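Local coordinates for protein putative hexulose 6 phosphate synthase (Salmonella typhimurium, PDB 3F4W) that is of unknown function but is named a putative hexulose 6 phosphate synthase, a TIM-barrel protein of the orotidine 5'-phosphate decarboxylase/HUMPS family, at residues 110-115 and 137-142; 129-134 and 151-156. All coordinates share one frame; numbering follows the deposited sequence.

Contact 1: 110-115 and 137-142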
ATOM      1  N   MET A 110       1.591   2.681 -11.963  1.00 14.45           N
ATOM      2  CA  MET A 110       0.606   2.013 -12.804  1.00 15.52           C
ATOM      3  C   MET A 110       0.688   0.496 -12.734  1.00 12.99           C
ATOM      4  O   MET A 110       0.185  -0.196 -13.615  1.00 15.21           O
ATOM      5  CB  MET A 110       0.777   2.466 -14.255  1.00 14.42           C
ATOM      6  CG  MET A 110       0.693   3.966 -14.424  1.00 10.80           C
ATOM      7  SD  MET A 110      -0.960   4.573 -14.068  1.00 18.83           S
ATOM      8  CE  MET A 110      -1.848   3.911 -15.468  1.00 17.31           C
ATOM      9  N   ILE A 111       1.320  -0.023 -11.689  1.00 14.88           N
ATOM     10  CA  ILE A 111       1.432  -1.468 -11.533  1.00 15.93           C
ATOM     11  C   ILE A 111       0.050  -2.133 -11.543  1.00 13.72           C
ATOM     12  O   ILE A 111      -0.886  -1.653 -10.903  1.00 15.87           O
ATOM     13  CB  ILE A 111       2.222  -1.844 -10.256  1.00 16.39           C
ATOM     14  CG1 ILE A 111       2.364  -3.364 -10.134  1.00 14.20           C
ATOM     15  CG2 ILE A 111       1.562  -1.257  -9.011  1.00 15.10           C
ATOM     16  CD1 ILE A 111       3.120  -3.798  -8.896  1.00 15.69           C
ATOM     17  N   CYS A 112      -0.072  -3.219 -12.302  1.00 13.30           N
ATOM     18  CA  CYS A 112      -1.309  -4.005 -12.373  1.00 17.08           C
ATOM     19  C   CYS A 112      -2.502  -3.307 -13.018  1.00 19.10           C
ATOM     20  O   CYS A 112      -3.626  -3.782 -12.901  1.00 21.72           O
ATOM     21  CB  CYS A 112      -1.711  -4.503 -10.987  1.00 15.13           C
ATOM     22  SG  CYS A 112      -0.668  -5.822 -10.381  1.00 19.25           S
ATOM     23  N   VAL A 113      -2.278  -2.180 -13.684  1.00 20.49           N
ATOM     24  CA  VAL A 113      -3.366  -1.522 -14.398  1.00 21.95           C
ATOM     25  C   VAL A 113      -3.723  -2.337 -15.642  1.00 26.56           C
ATOM     26  O   VAL A 113      -2.869  -2.606 -16.487  1.00 24.63           O
ATOM     27  CB  VAL A 113      -3.008  -0.072 -14.779  1.00 20.84           C
ATOM     28  CG1 VAL A 113      -3.974   0.464 -15.825  1.00 20.53           C
ATOM     29  CG2 VAL A 113      -3.011   0.811 -13.540  1.00 17.37           C
ATOM     30  N   ASP A 114      -4.990  -2.733 -15.742  1.00 50.95           N
ATOM     31  CA  ASP A 114      -5.448  -3.635 -16.801  1.00 48.94           C
ATOM     32  C   ASP A 114      -5.600  -2.966 -18.167  1.00 49.51           C
ATOM     33  O   ASP A 114      -5.183  -3.520 -19.181  1.00 53.54           O
ATOM     34  CB  ASP A 114      -6.762  -4.315 -16.398  1.00 52.55           C
ATOM     35  CG  ASP A 114      -6.540  -5.586 -15.595  1.00 63.30           C
ATOM     36  OD1 ASP A 114      -7.369  -5.889 -14.706  1.00 56.43           O
ATOM     37  OD2 ASP A 114      -5.534  -6.283 -15.852  1.00 65.94           O
ATOM     38  N   ASP A 115      -6.211  -1.786 -18.192  1.00 28.87           N
ATOM     39  CA  ASP A 115      -6.397  -1.049 -19.438  1.00 22.14           C
ATOM     40  C   ASP A 115      -5.572   0.232 -19.417  1.00 21.37           C
ATOM     41  O   ASP A 115      -6.069   1.302 -19.073  1.00 18.54           O
ATOM     42  CB  ASP A 115      -7.878  -0.730 -19.659  1.00 26.29           C
ATOM     43  CG  ASP A 115      -8.168  -0.223 -21.066  1.00 30.97           C
ATOM     44  OD1 ASP A 115      -7.209   0.086 -21.809  1.00 27.54           O
ATOM     45  OD2 ASP A 115      -9.365  -0.130 -21.423  1.00 28.43           O
ATOM     46  N   THR A 137       8.030  -6.691  -8.450  1.00 16.82           N
ATOM     47  CA  THR A 137       9.051  -7.702  -8.208  1.00 14.67           C
ATOM     48  C   THR A 137       8.477  -9.122  -8.240  1.00 16.49           C
ATOM     49  O   THR A 137       9.140 -10.047  -8.700  1.00 15.56           O
ATOM     50  CB  THR A 137       9.814  -7.454  -6.890  1.00 21.45           C
ATOM     51  OG1 THR A 137       8.889  -7.404  -5.798  1.00 20.62           O
ATOM     52  CG2 THR A 137      10.597  -6.138  -6.955  1.00 22.15           C
ATOM     53  N   ASP A 138       7.250  -9.300  -7.755  1.00 17.58           N
ATOM     54  CA  ASP A 138       6.600 -10.608  -7.837  1.00 15.56           C
ATOM     55  C   ASP A 138       6.354 -10.985  -9.299  1.00 17.45           C
ATOM     56  O   ASP A 138       6.551 -12.135  -9.709  1.00 14.33           O
ATOM     57  CB  ASP A 138       5.279 -10.623  -7.058  1.00 18.98           C
ATOM     58  CG  ASP A 138       5.475 -10.407  -5.570  1.00 20.93           C
ATOM     59  OD1 ASP A 138       6.589 -10.655  -5.066  1.00 22.98           O
ATOM     60  OD2 ASP A 138       4.513  -9.991  -4.898  1.00 21.15           O
ATOM     61  N   GLN A 139       5.922 -10.013 -10.094  1.00 11.42           N
ATOM     62  CA  GLN A 139       5.725 -10.251 -11.518  1.00 13.96           C
ATOM     63  C   GLN A 139       7.045 -10.549 -12.231  1.00 12.92           C
ATOM     64  O   GLN A 139       7.102 -11.422 -13.094  1.00 15.95           O
ATOM     65  CB  GLN A 139       4.995  -9.074 -12.169  1.00 13.29           C
ATOM     66  CG  GLN A 139       3.542  -8.961 -11.750  1.00 11.00           C
ATOM     67  CD  GLN A 139       2.882  -7.697 -12.266  1.00 17.57           C
ATOM     68  OE1 GLN A 139       3.502  -6.637 -12.319  1.00 13.79           O
ATOM     69  NE2 GLN A 139       1.614  -7.807 -12.652  1.00 17.76           N
ATOM     70  N   GLN A 140       8.102  -9.830 -11.866  1.00 15.37           N
ATOM     71  CA  GLN A 140       9.426 -10.088 -12.433  1.00 16.45           C
ATOM     72  C   GLN A 140       9.882 -11.515 -12.154  1.00 17.27           C
ATOM     73  O   GLN A 140      10.512 -12.149 -12.998  1.00 17.92           O
ATOM     74  CB  GLN A 140      10.460  -9.120 -11.864  1.00 16.80           C
ATOM     75  CG  GLN A 140      10.169  -7.657 -12.121  1.00 14.74           C
ATOM     76  CD  GLN A 140      11.031  -6.758 -11.267  1.00 19.51           C
ATOM     77  OE1 GLN A 140      12.199  -7.055 -11.024  1.00 18.95           O
ATOM     78  NE2 GLN A 140      10.458  -5.659 -10.793  1.00 17.10           N
ATOM     79  N   ALA A 141       9.579 -12.009 -10.959  1.00 18.42           N
ATOM     80  CA  ALA A 141       9.965 -13.364 -10.586  1.00 19.46           C
ATOM     81  C   ALA A 141       9.345 -14.366 -11.548  1.00 20.77           C
ATOM     82  O   ALA A 141       9.871 -15.463 -11.742  1.00 21.01           O
ATOM     83  CB  ALA A 141       9.543 -13.663  -9.160  1.00 22.68           C
ATOM     84  N   ALA A 142       8.226 -13.980 -12.152  1.00 14.14           N
ATOM     85  CA  ALA A 142       7.537 -14.839 -13.108  1.00 15.28           C
ATOM     86  C   ALA A 142       7.965 -14.547 -14.550  1.00 20.26           C
ATOM     87  O   ALA A 142       7.331 -15.004 -15.505  1.00 17.72           O
ATOM     88  CB  ALA A 142       6.018 -14.709 -12.949  1.00 16.09           C
TER
HETATM   89  O   HOH W   1       2.174  -4.426 -13.702  1.00 18.85           O
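Gln139 reaches from helix 137-141 to the loop that follows strand 105-109, laying its terminal amide against Ile111 and Cys112. Its CG lies anti to the carbonyl carbon (chi1 -70°) and the chain runs on extended, which carries the amide clear of the helix. The two halves of that amide meet different neighbours. OE1 comes to 4.1 Å from CG1 of Ile111, a loose contact, while NE2 lies 3.8 Å from SG of Cys112, a van der Waals distance. A water bridges the two segments, accepting from Cys112 N at 2.9 Å and lying 2.9 Å from Gln139 OE1, to which it may donate, other acceptors being in its reach. Cys112 N faces the water from within a type II turn, Met110 to Val113, closed by Val113 N to Met110 O (3.2 Å). OE1 also accepts from the backbone N of Gly136, and NE2 donates to Asp88 OD1 of the second subunit, whose Met63 packs on Cys112. With both ends of the amide bonded, its rotation is fixed, oxygen toward the water and nitrogen toward the other chain. The chemistry implies a mainly polar, water-mediated link between loop 110-115 and helix 137-141, within the interface with the second subunit.

Contact 2: 129-134 and 151-156; sequences DMLAVH and ITMLKV
Leu131 is the first residue of 129-134 to meet 151-156, and it does so through Met153. Its CB sits 3.8 Å from the methyl CE of Met153, and its CD1 lies 3.9 Å from SD, so the leucine touches the sulfur end of the methionine with both its base and one branch. The two side chains cross at about a right angle. Ala132 points its CB away from the helix, as alternation along a strand requires, and Val133 turns back toward it. There CG1 lies 3.8 Å from Met153 CB and 3.9 Å from CG, the two side chains running past each other in opposite directions. One methionine thus serves both residues: its root packs on Val133 and its tip on Leu131. The shape of Met153 explains this. CG stands anti to the backbone N (chi1 173°), and the chain then bends at chi2 (66°) and again at chi3 (81°), carrying SD toward Leu131 and turning the methyl in toward the strand. Ile162 of the next strand and Val120 of helix 116-126 also touch Met153, enclosing it between sheet and helices. Beyond Val133, His134 belongs to the other side of the strand, where its ND1 bonds to Asp109 and its NE2 to a malonate ion. This is the strand-to-helix layer of a TIM barrel, in which outward-facing strand residues meet the surrounding helices. The three touching residues are buried and apolar at their points of contact, consistent with apolar burial rather than polar bonding joining helix and strand at this point.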
ATOM      1  N   ASP A 129       0.290  14.149 -13.191  1.00 21.81           N
ATOM      2  CA  ASP A 129       1.369  14.880 -13.834  1.00 26.65           C
ATOM      3  C   ASP A 129       2.568  13.976 -14.099  1.00 25.49           C
ATOM      4  O   ASP A 129       3.420  14.284 -14.932  1.00 21.00           O
ATOM      5  CB  ASP A 129       1.804  16.007 -12.891  1.00 28.56           C
ATOM      6  CG  ASP A 129       2.198  17.259 -13.623  1.00 34.22           C
ATOM      7  OD1 ASP A 129       2.682  17.150 -14.768  1.00 47.67           O
ATOM      8  OD2 ASP A 129       2.024  18.356 -13.053  1.00 37.45           O
ATOM      9  N   MET A 130       2.636  12.869 -13.370  1.00 17.09           N
ATOM     10  CA  MET A 130       3.777  11.968 -13.449  1.00 19.03           C
ATOM     11  C   MET A 130       3.323  10.538 -13.221  1.00 17.07           C
ATOM     12  O   MET A 130       2.697  10.234 -12.202  1.00 18.39           O
ATOM     13  CB  MET A 130       4.820  12.355 -12.405  1.00 17.66           C
ATOM     14  CG  MET A 130       6.096  11.533 -12.447  1.00 15.64           C
ATOM     15  SD  MET A 130       7.433  12.370 -11.572  1.00 21.06           S
ATOM     16  CE  MET A 130       8.770  11.200 -11.806  1.00 16.74           C
ATOM     17  N   LEU A 131       3.643   9.664 -14.167  1.00 15.89           N
ATOM     18  CA  LEU A 131       3.177   8.285 -14.128  1.00 16.26           C
ATOM     19  C   LEU A 131       4.364   7.346 -14.247  1.00 13.90           C
ATOM     20  O   LEU A 131       5.307   7.614 -14.990  1.00 16.93           O
ATOM     21  CB  LEU A 131       2.201   8.016 -15.278  1.00 15.56           C
ATOM     22  CG  LEU A 131       1.113   9.062 -15.539  1.00 15.53           C
ATOM     23  CD1 LEU A 131       0.405   8.792 -16.866  1.00 16.75           C
ATOM     24  CD2 LEU A 131       0.114   9.126 -14.380  1.00 15.11           C
ATOM     25  N   ALA A 132       4.308   6.239 -13.522  1.00 11.91           N
ATOM     26  CA  ALA A 132       5.378   5.258 -13.559  1.00 13.16           C
ATOM     27  C   ALA A 132       4.814   3.946 -14.052  1.00 13.66           C
ATOM     28  O   ALA A 132       3.899   3.400 -13.437  1.00 14.22           O
ATOM     29  CB  ALA A 132       5.978   5.079 -12.172  1.00 13.92           C
ATOM     30  N   VAL A 133       5.335   3.438 -15.162  1.00 14.41           N
ATOM     31  CA  VAL A 133       4.988   2.083 -15.550  1.00 14.01           C
ATOM     32  C   VAL A 133       5.847   1.175 -14.688  1.00 15.83           C
ATOM     33  O   VAL A 133       7.021   1.459 -14.451  1.00 13.83           O
ATOM     34  CB  VAL A 133       5.206   1.798 -17.061  1.00 18.49           C
ATOM     35  CG1 VAL A 133       5.288   3.096 -17.851  1.00 19.20           C
ATOM     36  CG2 VAL A 133       6.435   0.942 -17.284  1.00 20.71           C
ATOM     37  N   HIS A 134       5.253   0.098 -14.195  1.00 16.23           N
ATOM     38  CA  HIS A 134       5.904  -0.716 -13.185  1.00 14.54           C
ATOM     39  C   HIS A 134       5.466  -2.171 -13.243  1.00 16.23           C
ATOM     40  O   HIS A 134       4.307  -2.493 -12.996  1.00 14.92           O
ATOM     41  CB  HIS A 134       5.607  -0.138 -11.798  1.00 16.54           C
ATOM     42  CG  HIS A 134       6.425  -0.742 -10.702  1.00 17.88           C
ATOM     43  ND1 HIS A 134       6.152  -0.527  -9.369  1.00 19.49           N
ATOM     44  CD2 HIS A 134       7.505  -1.558 -10.739  1.00 16.67           C
ATOM     45  CE1 HIS A 134       7.035  -1.177  -8.631  1.00 19.99           C
ATOM     46  NE2 HIS A 134       7.865  -1.812  -9.439  1.00 17.13           N
ATOM     47  N   ILE A 151       6.139   1.085 -23.761  1.00 17.82           N
ATOM     48  CA  ILE A 151       5.846   1.400 -25.156  1.00 16.11           C
ATOM     49  C   ILE A 151       4.439   1.971 -25.310  1.00 18.34           C
ATOM     50  O   ILE A 151       4.243   3.000 -25.952  1.00 19.15           O
ATOM     51  CB  ILE A 151       5.999   0.160 -26.053  1.00 19.36           C
ATOM     52  CG1 ILE A 151       7.460  -0.289 -26.087  1.00 20.36           C
ATOM     53  CG2 ILE A 151       5.479   0.448 -27.457  0.50 17.62           C
ATOM     54  CD1 ILE A 151       7.674  -1.611 -26.788  1.00 22.40           C
ATOM     55  N   THR A 152       3.458   1.308 -24.710  1.00 18.94           N
ATOM     56  CA  THR A 152       2.091   1.810 -24.745  1.00 20.48           C
ATOM     57  C   THR A 152       1.982   3.162 -24.049  1.00 21.57           C
ATOM     58  O   THR A 152       1.372   4.093 -24.573  1.00 24.81           O
ATOM     59  CB  THR A 152       1.112   0.827 -24.097  1.00 24.26           C
ATOM     60  OG1 THR A 152       1.101  -0.389 -24.853  1.00 21.92           O
ATOM     61  CG2 THR A 152      -0.291   1.414 -24.068  1.00 20.03           C
ATOM     62  N   MET A 153       2.580   3.268 -22.867  1.00 20.26           N
ATOM     63  CA  MET A 153       2.556   4.519 -22.124  1.00 19.91           C
ATOM     64  C   MET A 153       3.057   5.687 -22.973  1.00 21.29           C
ATOM     65  O   MET A 153       2.421   6.738 -23.035  1.00 21.97           O
ATOM     66  CB  MET A 153       3.389   4.407 -20.843  1.00 19.58           C
ATOM     67  CG  MET A 153       3.532   5.723 -20.106  1.00 14.67           C
ATOM     68  SD  MET A 153       1.960   6.307 -19.448  1.00 18.12           S
ATOM     69  CE  MET A 153       1.842   5.319 -17.956  1.00 16.85           C
ATOM     70  N   LEU A 154       4.197   5.499 -23.627  1.00 23.20           N
ATOM     71  CA  LEU A 154       4.802   6.564 -24.424  1.00 23.07           C
ATOM     72  C   LEU A 154       3.953   6.963 -25.634  1.00 25.73           C
ATOM     73  O   LEU A 154       4.019   8.103 -26.100  1.00 29.60           O
ATOM     74  CB  LEU A 154       6.214   6.167 -24.865  1.00 23.52           C
ATOM     75  CG  LEU A 154       7.226   6.076 -23.725  1.00 26.41           C
ATOM     76  CD1 LEU A 154       8.576   5.570 -24.215  1.00 23.83           C
ATOM     77  CD2 LEU A 154       7.362   7.428 -23.045  1.00 25.66           C
ATOM     78  N   LYS A 155       3.154   6.027 -26.133  1.00 27.05           N
ATOM     79  CA  LYS A 155       2.278   6.307 -27.264  1.00 28.75           C
ATOM     80  C   LYS A 155       1.013   7.047 -26.830  1.00 31.35           C
ATOM     81  O   LYS A 155       0.481   7.870 -27.573  1.00 29.91           O
ATOM     82  CB  LYS A 155       1.902   5.012 -27.984  1.00 31.55           C
ATOM     83  CG  LYS A 155       3.089   4.221 -28.501  1.00 29.96           C
ATOM     84  CD  LYS A 155       2.648   2.884 -29.079  1.00 33.45           C
ATOM     85  CE  LYS A 155       2.051   3.051 -30.465  1.00 32.90           C
ATOM     86  NZ  LYS A 155       3.103   3.343 -31.472  1.00 33.66           N
ATOM     87  N   VAL A 156       0.541   6.761 -25.619  1.00 22.02           N
ATOM     88  CA  VAL A 156      -0.732   7.306 -25.153  1.00 20.41           C
ATOM     89  C   VAL A 156      -0.590   8.600 -24.356  1.00 22.83           C
ATOM     90  O   VAL A 156      -1.442   9.480 -24.449  1.00 21.59           O
ATOM     91  CB  VAL A 156      -1.516   6.284 -24.305  1.00 19.56           C
ATOM     92  CG1 VAL A 156      -2.831   6.885 -23.838  1.00 22.36           C
ATOM     93  CG2 VAL A 156      -1.755   5.010 -25.099  1.00 23.18           C
TER

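In the fold
The centres of contact 1 and contact 2 lie 14 Å apart, and their segments alternate along the chain: 110-115, 129-134, 137-142, 151-156. Strand 130-134 leads into helix 137-141, which is followed by helix 147-156, so both contacts belong to one portion of the eight-stranded parallel barrel. They also touch directly. Met110 N lies 2.8 Å from Ala132 O, a probable hydrogen bond that continues the pairing of neighbouring strands, and Met110 CG packs 4.0 Å from Met153 CE. Contact 2 seats a helix outside the barrel wall, whereas contact 1 joins loop and short helix past the C-terminal ends of strands 105-109 and 130-134, so the same portion supplies wall packing and a contact with the second subunit.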